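Local coordinates for Lin2722 protein (PDB 3DS8) that is of unknown function but has an alpha/beta-hydrolase fold, with a probable Ser-His-Asp triad on a nucleophile elbow that suggests hydrolase activity, at residues A[21-32]-A[232-240]; A[105-113]-A[124-134]. One frame throughout, in Å; residues are numbered along the deposited sequence.

Overall arrangement
Both contacts pack helices around the central, largely parallel sheet of an alpha/beta hydrolase, but on opposite faces of it. Contact 2 is the core one: helix 103-114 lies on strand 123-130 near the middle of the chain, almost wholly buried and joined by leucines, alanines and a bare glycine. Contact 1, about 18 Å away between centres, pairs helices 20-30 and 229-240 on the other face and is only partly buried; a tyrosine stack, a water bridge and charged ends appear toward its outer side. The two meet through strand 123-130, where Val128 and Ile130 receive Thr235, Phe238 and Met22, and where Lys126 NZ probably hydrogen-bonds to Phe238 O.

Contact 1 of 2, residues A[21-32]-A[232-240]; sequences KMADQLMNEYRS and IEKTYWFLE. With SO4 (sulfate ion), chain E.
Glu240 OE2 is gripped by two partners: a water that donates to it at 2.9 Å and also bonds to Ser32 OG, and Arg59 NE, which forms a salt bridge with it. The water ties the turn after helix 21-30 to the end of 232-240, while Ser32 CB rests on the Glu240 side chain. Next along the interface, the Tyr30 and Tyr236 rings stack face to face, their centroids 3.7 Å apart and their planes only 9° from parallel. Tyr236 CG stands anti to its own N (chi1 169°), which swings the ring across to Tyr30; there its CB also lies over the Tyr30 face in a CH-pi contact. Leu26 CD2 and Ser32 OG meet the Tyr236 ring at its edge, so the ring is held both on a face and in its plane. Ile232 is a knob in a hole formed by Lys21, Met22, Gln25 and Tyr30. The fit is tightest at Gln25, whose OE1 lies 3.1 Å from Ile232 CD1, with NE2 close to CG2. Deeper in, the selenomethionine Met22 bends at its last torsion and lays CE 3.8 Å from Thr235 OG1, a hydroxyl bonded to Ser231 O. On the outer side, Arg31 NE and NH2 clasp a sulfate, probably from the crystallisation liquor, and NH1 reaches back to Asn28 O. The helices cross at -54° on one face of the sheet: Met22 reaches Leu8 and Val99, Thr235 covers Val99 and Ile177, and Leu239 packs on Ile6 and Val99.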
loop_
_atom_site.group_PDB
_atom_site.type_symbol
_atom_site.label_atom_id
_atom_site.label_comp_id
_atom_site.label_asym_id
_atom_site.label_seq_id
_atom_site.Cartn_x
_atom_site.Cartn_y
_atom_site.Cartn_z
ATOM N N LYS A 21 -3.878 2.352 14.595
ATOM C CA LYS A 21 -4.185 3.764 14.832
ATOM C C LYS A 21 -5.103 4.236 13.707
ATOM O O LYS A 21 -6.166 4.852 13.953
ATOM C CB LYS A 21 -2.958 4.622 14.957
ATOM C CG LYS A 21 -3.267 6.076 15.321
ATOM C CD LYS A 21 -2.031 6.928 15.388
ATOM C CE LYS A 21 -2.319 8.388 15.794
ATOM N NZ LYS A 21 -1.093 9.252 15.827
HETATM N N MSE A 22 -4.669 3.962 12.491
HETATM C CA MSE A 22 -5.467 4.237 11.297
HETATM C C MSE A 22 -6.837 3.580 11.335
HETATM O O MSE A 22 -7.871 4.234 11.129
HETATM C CB MSE A 22 -4.735 3.749 10.051
HETATM C CG MSE A 22 -5.506 4.058 8.818
HETATM SE SE MSE A 22 -4.423 3.450 7.316
HETATM C CE MSE A 22 -3.014 4.860 7.380
ATOM N N ALA A 23 -6.862 2.277 11.601
ATOM C CA ALA A 23 -8.123 1.568 11.646
ATOM C C ALA A 23 -9.093 2.151 12.660
ATOM O O ALA A 23 -10.301 2.294 12.376
ATOM C CB ALA A 23 -7.900 0.078 11.879
ATOM N N ASP A 24 -8.595 2.454 13.855
ATOM C CA ASP A 24 -9.429 3.011 14.914
ATOM C C ASP A 24 -9.996 4.376 14.500
ATOM O O ASP A 24 -11.134 4.681 14.789
ATOM C CB ASP A 24 -8.650 3.142 16.238
ATOM C CG ASP A 24 -8.434 1.791 16.959
ATOM O OD1 ASP A 24 -9.002 0.754 16.515
ATOM O OD2 ASP A 24 -7.696 1.795 17.986
ATOM N N GLN A 25 -9.187 5.202 13.839
ATOM C CA GLN A 25 -9.672 6.472 13.341
ATOM C C GLN A 25 -10.799 6.271 12.282
ATOM O O GLN A 25 -11.835 6.937 12.333
ATOM C CB GLN A 25 -8.537 7.334 12.814
ATOM C CG GLN A 25 -7.776 8.054 13.917
ATOM C CD GLN A 25 -6.772 9.060 13.386
ATOM O OE1 GLN A 25 -5.573 8.838 13.526
ATOM N NE2 GLN A 25 -7.240 10.100 12.722
ATOM N N LEU A 26 -10.603 5.350 11.359
ATOM C CA LEU A 26 -11.623 5.085 10.341
ATOM C C LEU A 26 -12.914 4.554 10.961
ATOM O O LEU A 26 -14.012 4.957 10.542
ATOM C CB LEU A 26 -11.119 4.091 9.305
ATOM C CG LEU A 26 -9.995 4.573 8.408
ATOM C CD1 LEU A 26 -9.484 3.394 7.565
ATOM C CD2 LEU A 26 -10.406 5.743 7.527
HETATM N N MSE A 27 -12.798 3.695 11.998
HETATM C CA MSE A 27 -13.959 3.103 12.626
HETATM C C MSE A 27 -14.611 3.966 13.715
HETATM O O MSE A 27 -15.821 3.846 13.958
HETATM C CB MSE A 27 -13.597 1.707 13.183
HETATM C CG MSE A 27 -13.263 0.819 12.033
HETATM SE SE MSE A 27 -12.855 -0.959 12.656
HETATM C CE MSE A 27 -14.666 -1.527 13.200
ATOM N N ASN A 28 -13.832 4.810 14.395
ATOM C CA ASN A 28 -14.330 5.439 15.608
ATOM C C ASN A 28 -14.550 6.937 15.454
ATOM O O ASN A 28 -15.407 7.515 16.130
ATOM C CB ASN A 28 -13.389 5.181 16.812
ATOM C CG ASN A 28 -13.263 3.708 17.173
ATOM O OD1 ASN A 28 -14.056 2.862 16.738
ATOM N ND2 ASN A 28 -12.206 3.379 17.924
ATOM N N GLU A 29 -13.740 7.578 14.634
ATOM C CA GLU A 29 -13.790 9.024 14.467
ATOM C C GLU A 29 -14.343 9.458 13.139
ATOM O O GLU A 29 -15.326 10.181 13.090
ATOM C CB GLU A 29 -12.419 9.601 14.709
ATOM C CG GLU A 29 -12.117 9.509 16.196
ATOM C CD GLU A 29 -10.902 10.203 16.523
ATOM O OE1 GLU A 29 -9.858 9.501 16.599
ATOM O OE2 GLU A 29 -11.011 11.444 16.681
ATOM N N TYR A 30 -13.740 8.992 12.062
ATOM C CA TYR A 30 -14.327 9.223 10.743
ATOM C C TYR A 30 -15.645 8.452 10.625
ATOM O O TYR A 30 -16.611 8.976 10.068
ATOM C CB TYR A 30 -13.415 8.817 9.645
ATOM C CG TYR A 30 -12.174 9.643 9.498
ATOM C CD1 TYR A 30 -12.260 10.939 8.980
ATOM C CD2 TYR A 30 -10.927 9.145 9.840
ATOM C CE1 TYR A 30 -11.124 11.698 8.799
ATOM C CE2 TYR A 30 -9.765 9.919 9.639
ATOM C CZ TYR A 30 -9.890 11.185 9.113
ATOM O OH TYR A 30 -8.765 11.972 8.936
ATOM N N ARG A 31 -15.655 7.234 11.177
ATOM C CA ARG A 31 -16.800 6.325 11.139
ATOM C C ARG A 31 -17.221 6.082 9.699
ATOM O O ARG A 31 -18.418 5.983 9.412
ATOM C CB ARG A 31 -17.963 6.826 12.005
ATOM C CG ARG A 31 -17.597 6.829 13.445
ATOM C CD ARG A 31 -18.751 7.145 14.351
ATOM N NE ARG A 31 -19.177 8.535 14.335
ATOM C CZ ARG A 31 -18.689 9.508 15.102
ATOM N NH1 ARG A 31 -17.681 9.301 15.937
ATOM N NH2 ARG A 31 -19.234 10.695 15.041
ATOM N N SER A 32 -16.208 5.923 8.835
ATOM C CA SER A 32 -16.412 5.580 7.413
ATOM C C SER A 32 -16.399 4.068 7.196
ATOM O O SER A 32 -16.872 3.587 6.151
ATOM C CB SER A 32 -15.352 6.242 6.535
ATOM O OG SER A 32 -14.056 6.096 7.078
ATOM N N ILE A 232 -2.569 9.593 8.037
ATOM C CA ILE A 232 -3.944 9.114 8.247
ATOM C C ILE A 232 -4.974 10.010 7.543
ATOM O O ILE A 232 -5.929 9.508 6.880
ATOM C CB ILE A 232 -4.246 8.933 9.744
ATOM C CG1 ILE A 232 -3.328 7.815 10.276
ATOM C CG2 ILE A 232 -5.735 8.563 9.914
ATOM C CD1 ILE A 232 -3.279 7.698 11.810
ATOM N N GLU A 233 -4.788 11.306 7.631
ATOM C CA GLU A 233 -5.667 12.270 6.930
ATOM C C GLU A 233 -5.618 12.050 5.412
ATOM O O GLU A 233 -6.665 12.017 4.749
ATOM C CB GLU A 233 -5.278 13.702 7.265
ATOM C CG GLU A 233 -5.467 14.055 8.714
ATOM C CD GLU A 233 -4.469 15.134 9.216
ATOM O OE1 GLU A 233 -3.976 15.958 8.402
ATOM O OE2 GLU A 233 -4.197 15.144 10.432
ATOM N N LYS A 234 -4.412 11.884 4.868
ATOM C CA LYS A 234 -4.288 11.743 3.406
ATOM C C LYS A 234 -4.902 10.413 2.931
ATOM O O LYS A 234 -5.543 10.353 1.879
ATOM C CB LYS A 234 -2.836 11.915 2.988
ATOM C CG LYS A 234 -2.665 12.165 1.496
ATOM C CD LYS A 234 -3.027 13.554 1.068
ATOM C CE LYS A 234 -2.916 13.713 -0.454
ATOM N NZ LYS A 234 -3.375 15.052 -0.962
ATOM N N THR A 235 -4.693 9.361 3.729
ATOM C CA THR A 235 -5.214 8.058 3.453
ATOM C C THR A 235 -6.747 8.078 3.496
ATOM O O THR A 235 -7.417 7.562 2.603
ATOM C CB THR A 235 -4.587 6.983 4.405
ATOM O OG1 THR A 235 -3.178 6.898 4.148
ATOM C CG2 THR A 235 -5.175 5.622 4.148
ATOM N N TYR A 236 -7.318 8.648 4.559
ATOM C CA TYR A 236 -8.764 8.819 4.597
ATOM C C TYR A 236 -9.262 9.530 3.361
ATOM O O TYR A 236 -10.214 9.066 2.717
ATOM C CB TYR A 236 -9.194 9.590 5.845
ATOM C CG TYR A 236 -10.635 10.008 5.786
ATOM C CD1 TYR A 236 -11.692 9.070 6.047
ATOM C CD2 TYR A 236 -10.975 11.306 5.438
ATOM C CE1 TYR A 236 -12.976 9.440 5.987
ATOM C CE2 TYR A 236 -12.289 11.685 5.341
ATOM C CZ TYR A 236 -13.287 10.751 5.616
ATOM O OH TYR A 236 -14.595 11.155 5.571
ATOM N N TRP A 237 -8.643 10.673 3.041
ATOM C CA TRP A 237 -9.034 11.448 1.861
ATOM C C TRP A 237 -9.017 10.589 0.613
ATOM O O TRP A 237 -9.954 10.624 -0.162
ATOM C CB TRP A 237 -8.115 12.662 1.672
ATOM C CG TRP A 237 -8.311 13.332 0.357
ATOM C CD1 TRP A 237 -9.274 14.196 0.038
ATOM C CD2 TRP A 237 -7.507 13.174 -0.795
ATOM N NE1 TRP A 237 -9.156 14.584 -1.274
ATOM C CE2 TRP A 237 -8.072 13.976 -1.807
ATOM C CE3 TRP A 237 -6.360 12.439 -1.083
ATOM C CZ2 TRP A 237 -7.544 14.044 -3.069
ATOM C CZ3 TRP A 237 -5.843 12.524 -2.343
ATOM C CH2 TRP A 237 -6.431 13.342 -3.307
ATOM N N PHE A 238 -7.931 9.824 0.414
ATOM C CA PHE A 238 -7.815 9.029 -0.798
ATOM C C PHE A 238 -8.860 7.916 -0.842
ATOM O O PHE A 238 -9.473 7.644 -1.881
ATOM C CB PHE A 238 -6.419 8.447 -0.850
ATOM C CG PHE A 238 -6.039 7.876 -2.172
ATOM C CD1 PHE A 238 -5.880 8.710 -3.277
ATOM C CD2 PHE A 238 -5.801 6.512 -2.314
ATOM C CE1 PHE A 238 -5.420 8.182 -4.500
ATOM C CE2 PHE A 238 -5.363 5.985 -3.505
ATOM C CZ PHE A 238 -5.169 6.815 -4.593
ATOM N N LEU A 239 -9.124 7.312 0.314
ATOM C CA LEU A 239 -10.066 6.193 0.391
ATOM C C LEU A 239 -11.509 6.621 0.347
ATOM O O LEU A 239 -12.336 5.886 -0.178
ATOM C CB LEU A 239 -9.827 5.337 1.655
ATOM C CG LEU A 239 -8.513 4.574 1.815
ATOM C CD1 LEU A 239 -8.429 3.949 3.242
ATOM C CD2 LEU A 239 -8.356 3.519 0.695
ATOM N N GLU A 240 -11.833 7.785 0.898
ATOM C CA GLU A 240 -13.227 8.125 1.101
ATOM C C GLU A 240 -13.709 9.353 0.351
ATOM O O GLU A 240 -14.898 9.508 0.214
ATOM C CB GLU A 240 -13.508 8.276 2.599
ATOM C CG GLU A 240 -13.282 6.979 3.391
ATOM C CD GLU A 240 -14.081 5.788 2.910
ATOM O OE1 GLU A 240 -15.208 5.984 2.441
ATOM O OE2 GLU A 240 -13.548 4.652 3.034
HETATM S S SO4 E . -21.689 10.008 12.209
HETATM O O1 SO4 E . -21.008 10.642 11.067
HETATM O O2 SO4 E . -21.534 10.885 13.377
HETATM O O3 SO4 E . -23.153 9.843 12.006
HETATM O O4 SO4 E . -21.135 8.648 12.409
HETATM O O HOH W 1 -13.082 3.994 5.801
#

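Contact 2 of 2, residues A[105-113]-A[124-134]; sequences GLALTYYAE and LRKLVAIGSPF. With SO4 (sulfate ion), chain F.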
loop_
_atom_site.group_PDB
_atom_site.type_symbol
_atom_site.label_atom_id
_atom_site.label_comp_id
_atom_site.label_asym_id
_atom_site.label_seq_id
_atom_site.Cartn_x
_atom_site.Cartn_y
_atom_site.Cartn_z
ATOM N N GLY A 105 3.231 -2.118 1.476
ATOM C CA GLY A 105 2.964 -1.428 0.192
ATOM C C GLY A 105 3.612 -2.088 -1.015
ATOM O O GLY A 105 3.012 -2.131 -2.092
ATOM N N LEU A 106 4.807 -2.661 -0.848
ATOM C CA LEU A 106 5.455 -3.422 -1.914
ATOM C C LEU A 106 4.677 -4.705 -2.260
ATOM O O LEU A 106 4.510 -5.037 -3.409
ATOM C CB LEU A 106 6.902 -3.744 -1.590
ATOM C CG LEU A 106 7.842 -2.570 -1.281
ATOM C CD1 LEU A 106 9.239 -3.053 -0.894
ATOM C CD2 LEU A 106 7.820 -1.630 -2.485
ATOM N N ALA A 107 4.207 -5.406 -1.239
ATOM C CA ALA A 107 3.372 -6.596 -1.443
ATOM C C ALA A 107 2.108 -6.267 -2.238
ATOM O O ALA A 107 1.749 -6.982 -3.202
ATOM C CB ALA A 107 3.027 -7.242 -0.071
ATOM N N LEU A 108 1.464 -5.150 -1.917
ATOM C CA LEU A 108 0.316 -4.726 -2.694
ATOM C C LEU A 108 0.658 -4.417 -4.151
ATOM O O LEU A 108 -0.191 -4.558 -5.015
ATOM C CB LEU A 108 -0.361 -3.527 -2.035
ATOM C CG LEU A 108 -1.102 -3.754 -0.710
ATOM C CD1 LEU A 108 -1.500 -2.423 -0.055
ATOM C CD2 LEU A 108 -2.325 -4.671 -0.928
ATOM N N THR A 109 1.849 -3.866 -4.392
ATOM C CA THR A 109 2.271 -3.494 -5.736
ATOM C C THR A 109 2.538 -4.757 -6.592
ATOM O O THR A 109 2.063 -4.872 -7.736
ATOM C CB THR A 109 3.499 -2.588 -5.669
ATOM O OG1 THR A 109 3.166 -1.421 -4.903
ATOM C CG2 THR A 109 4.003 -2.179 -7.088
ATOM N N TYR A 110 3.203 -5.739 -6.025
ATOM C CA TYR A 110 3.265 -7.048 -6.679
ATOM C C TYR A 110 1.865 -7.615 -6.930
ATOM O O TYR A 110 1.585 -8.149 -7.989
ATOM C CB TYR A 110 4.053 -8.054 -5.822
ATOM C CG TYR A 110 5.522 -7.951 -5.994
ATOM C CD1 TYR A 110 6.128 -8.429 -7.143
ATOM C CD2 TYR A 110 6.325 -7.388 -5.005
ATOM C CE1 TYR A 110 7.504 -8.338 -7.301
ATOM C CE2 TYR A 110 7.704 -7.305 -5.155
ATOM C CZ TYR A 110 8.279 -7.764 -6.299
ATOM O OH TYR A 110 9.662 -7.727 -6.499
ATOM N N TYR A 111 0.969 -7.516 -5.943
ATOM C CA TYR A 111 -0.421 -8.028 -6.131
ATOM C C TYR A 111 -1.131 -7.305 -7.287
ATOM O O TYR A 111 -1.797 -7.903 -8.116
ATOM C CB TYR A 111 -1.172 -7.832 -4.815
ATOM C CG TYR A 111 -2.575 -8.413 -4.755
ATOM C CD1 TYR A 111 -2.812 -9.667 -4.205
ATOM C CD2 TYR A 111 -3.667 -7.669 -5.220
ATOM C CE1 TYR A 111 -4.132 -10.164 -4.133
ATOM C CE2 TYR A 111 -4.981 -8.144 -5.163
ATOM C CZ TYR A 111 -5.205 -9.381 -4.619
ATOM O OH TYR A 111 -6.506 -9.793 -4.547
ATOM N N ALA A 112 -0.948 -5.994 -7.360
ATOM C CA ALA A 112 -1.533 -5.190 -8.403
ATOM C C ALA A 112 -1.025 -5.582 -9.775
ATOM O O ALA A 112 -1.805 -5.579 -10.766
ATOM C CB ALA A 112 -1.226 -3.714 -8.137
ATOM N N GLU A 113 0.267 -5.883 -9.861
ATOM C CA GLU A 113 0.852 -6.276 -11.139
ATOM C C GLU A 113 0.616 -7.717 -11.531
ATOM O O GLU A 113 0.570 -8.014 -12.739
ATOM C CB GLU A 113 2.355 -5.936 -11.211
ATOM C CG GLU A 113 2.593 -4.430 -11.283
ATOM C CD GLU A 113 3.990 -4.054 -11.639
ATOM O OE1 GLU A 113 4.888 -4.921 -11.497
ATOM O OE2 GLU A 113 4.193 -2.887 -12.097
ATOM N N LEU A 124 -7.559 -5.136 -6.932
ATOM C CA LEU A 124 -7.136 -3.962 -6.138
ATOM C C LEU A 124 -7.578 -2.704 -6.882
ATOM O O LEU A 124 -7.382 -2.574 -8.080
ATOM C CB LEU A 124 -5.623 -3.947 -5.953
ATOM C CG LEU A 124 -5.007 -3.054 -4.919
ATOM C CD1 LEU A 124 -5.542 -3.335 -3.507
ATOM C CD2 LEU A 124 -3.459 -3.262 -4.993
ATOM N N ARG A 125 -8.237 -1.816 -6.170
ATOM C CA ARG A 125 -8.731 -0.579 -6.708
ATOM C C ARG A 125 -7.835 0.589 -6.243
ATOM O O ARG A 125 -7.092 1.155 -7.037
ATOM C CB ARG A 125 -10.188 -0.372 -6.312
ATOM C CG ARG A 125 -10.786 0.923 -6.877
ATOM C CD ARG A 125 -12.170 1.222 -6.358
ATOM N NE ARG A 125 -12.208 1.523 -4.934
ATOM C CZ ARG A 125 -13.229 2.137 -4.344
ATOM N NH1 ARG A 125 -14.298 2.509 -5.054
ATOM N NH2 ARG A 125 -13.179 2.398 -3.065
ATOM N N LYS A 126 -7.904 0.942 -4.970
ATOM C CA LYS A 126 -7.023 1.990 -4.413
ATOM C C LYS A 126 -5.877 1.317 -3.687
ATOM O O LYS A 126 -6.098 0.354 -2.949
ATOM C CB LYS A 126 -7.767 2.865 -3.450
ATOM C CG LYS A 126 -8.886 3.682 -4.119
ATOM C CD LYS A 126 -9.729 4.352 -3.091
ATOM C CE LYS A 126 -10.850 5.123 -3.669
ATOM N NZ LYS A 126 -10.496 6.434 -4.242
ATOM N N LEU A 127 -4.673 1.817 -3.879
ATOM C CA LEU A 127 -3.449 1.287 -3.286
ATOM C C LEU A 127 -2.720 2.456 -2.637
ATOM O O LEU A 127 -2.297 3.378 -3.326
ATOM C CB LEU A 127 -2.534 0.671 -4.344
ATOM C CG LEU A 127 -1.327 -0.175 -3.936
ATOM C CD1 LEU A 127 -0.721 -0.824 -5.230
ATOM C CD2 LEU A 127 -0.296 0.631 -3.124
ATOM N N VAL A 128 -2.621 2.436 -1.315
ATOM C CA VAL A 128 -1.833 3.406 -0.557
ATOM C C VAL A 128 -0.565 2.752 -0.015
ATOM O O VAL A 128 -0.593 1.708 0.680
ATOM C CB VAL A 128 -2.646 4.026 0.618
ATOM C CG1 VAL A 128 -1.794 5.075 1.386
ATOM C CG2 VAL A 128 -3.956 4.664 0.141
ATOM N N ALA A 129 0.582 3.309 -0.430
ATOM C CA ALA A 129 1.898 2.799 -0.014
ATOM C C ALA A 129 2.585 3.855 0.855
ATOM O O ALA A 129 2.770 4.972 0.398
ATOM C CB ALA A 129 2.758 2.467 -1.264
ATOM N N ILE A 130 2.912 3.504 2.103
ATOM C CA ILE A 130 3.409 4.478 3.080
ATOM C C ILE A 130 4.865 4.102 3.388
ATOM O O ILE A 130 5.124 3.095 4.065
ATOM C CB ILE A 130 2.534 4.503 4.359
ATOM C CG1 ILE A 130 1.064 4.756 3.996
ATOM C CG2 ILE A 130 3.064 5.534 5.340
ATOM C CD1 ILE A 130 0.142 4.727 5.186
ATOM N N GLY A 131 5.802 4.909 2.868
ATOM C CA GLY A 131 7.243 4.686 3.053
ATOM C C GLY A 131 7.749 3.375 2.458
ATOM O O GLY A 131 8.610 2.710 3.038
ATOM N N SER A 132 7.245 3.003 1.284
ATOM C CA SER A 132 7.554 1.700 0.708
ATOM C C SER A 132 8.814 1.839 -0.129
ATOM O O SER A 132 8.856 2.718 -0.990
ATOM C CB SER A 132 6.411 1.165 -0.159
ATOM O OG SER A 132 5.217 0.913 0.614
ATOM N N PRO A 133 9.814 0.977 0.102
ATOM C CA PRO A 133 11.064 1.163 -0.645
ATOM C C PRO A 133 11.022 0.494 -2.028
ATOM O O PRO A 133 11.613 -0.575 -2.268
ATOM C CB PRO A 133 12.088 0.548 0.299
ATOM C CG PRO A 133 11.331 -0.535 1.000
ATOM C CD PRO A 133 9.951 -0.073 1.135
ATOM N N PHE A 134 10.330 1.140 -2.960
ATOM C CA PHE A 134 10.231 0.651 -4.331
ATOM C C PHE A 134 11.566 0.380 -5.013
ATOM O O PHE A 134 11.681 -0.569 -5.763
ATOM C CB PHE A 134 9.350 1.566 -5.192
ATOM C CG PHE A 134 7.933 1.651 -4.697
ATOM C CD1 PHE A 134 7.030 0.641 -5.004
ATOM C CD2 PHE A 134 7.503 2.761 -3.997
ATOM C CE1 PHE A 134 5.754 0.684 -4.527
ATOM C CE2 PHE A 134 6.235 2.793 -3.480
ATOM C CZ PHE A 134 5.338 1.755 -3.822
HETATM S S SO4 F . -12.906 5.913 -7.506
HETATM O O1 SO4 F . -14.210 5.653 -8.141
HETATM O O2 SO4 F . -12.299 7.038 -8.281
HETATM O O3 SO4 F . -13.067 6.245 -6.070
HETATM O O4 SO4 F . -12.091 4.670 -7.472
HETATM O O HOH W 2 -4.985 -6.756 -8.346
#
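Gly105 and Ala129 bring helix 105-113 and strand 124-130 closest, their CA atoms 4.4 Å apart. Having no side chain, Gly105 lets Ser132 OG come to 3.3 Å from its CA; that hydroxyl is hydrogen-bonded to Ser102 O, on the probable nucleophile elbow. The packing stays tight beside it. Leu106 lays its two methyls on consecutive residues of the turn, CD1 on the Pro133 ring and CD2 3.5 Å from Phe134 CD1. Thr109 OG1 lies in the plane of the Phe134 ring, at its edge, 3.4 Å from CE1. Its hydroxyl is held by donating to Gly105 O, from the face of that carbonyl opposite Thr109 N. In the middle, Leu127 fits against Leu108 and Ala112.

Leu124 CD2 still packs closely on Leu108 O and Ala112 CB; beyond it, at Tyr111, the fit slackens. Here Tyr111 CD2, at the ring edge, stays 4.3 Å from Leu124 CB. A water links Tyr111 O to Leu124 N by two weak bonds.

The contact closes a beta-alpha-beta unit with strand 95-101; helices 73-91 and 156-163 flank helix 103-114, while helix 229-240 covers Val128 on the sheet's other face.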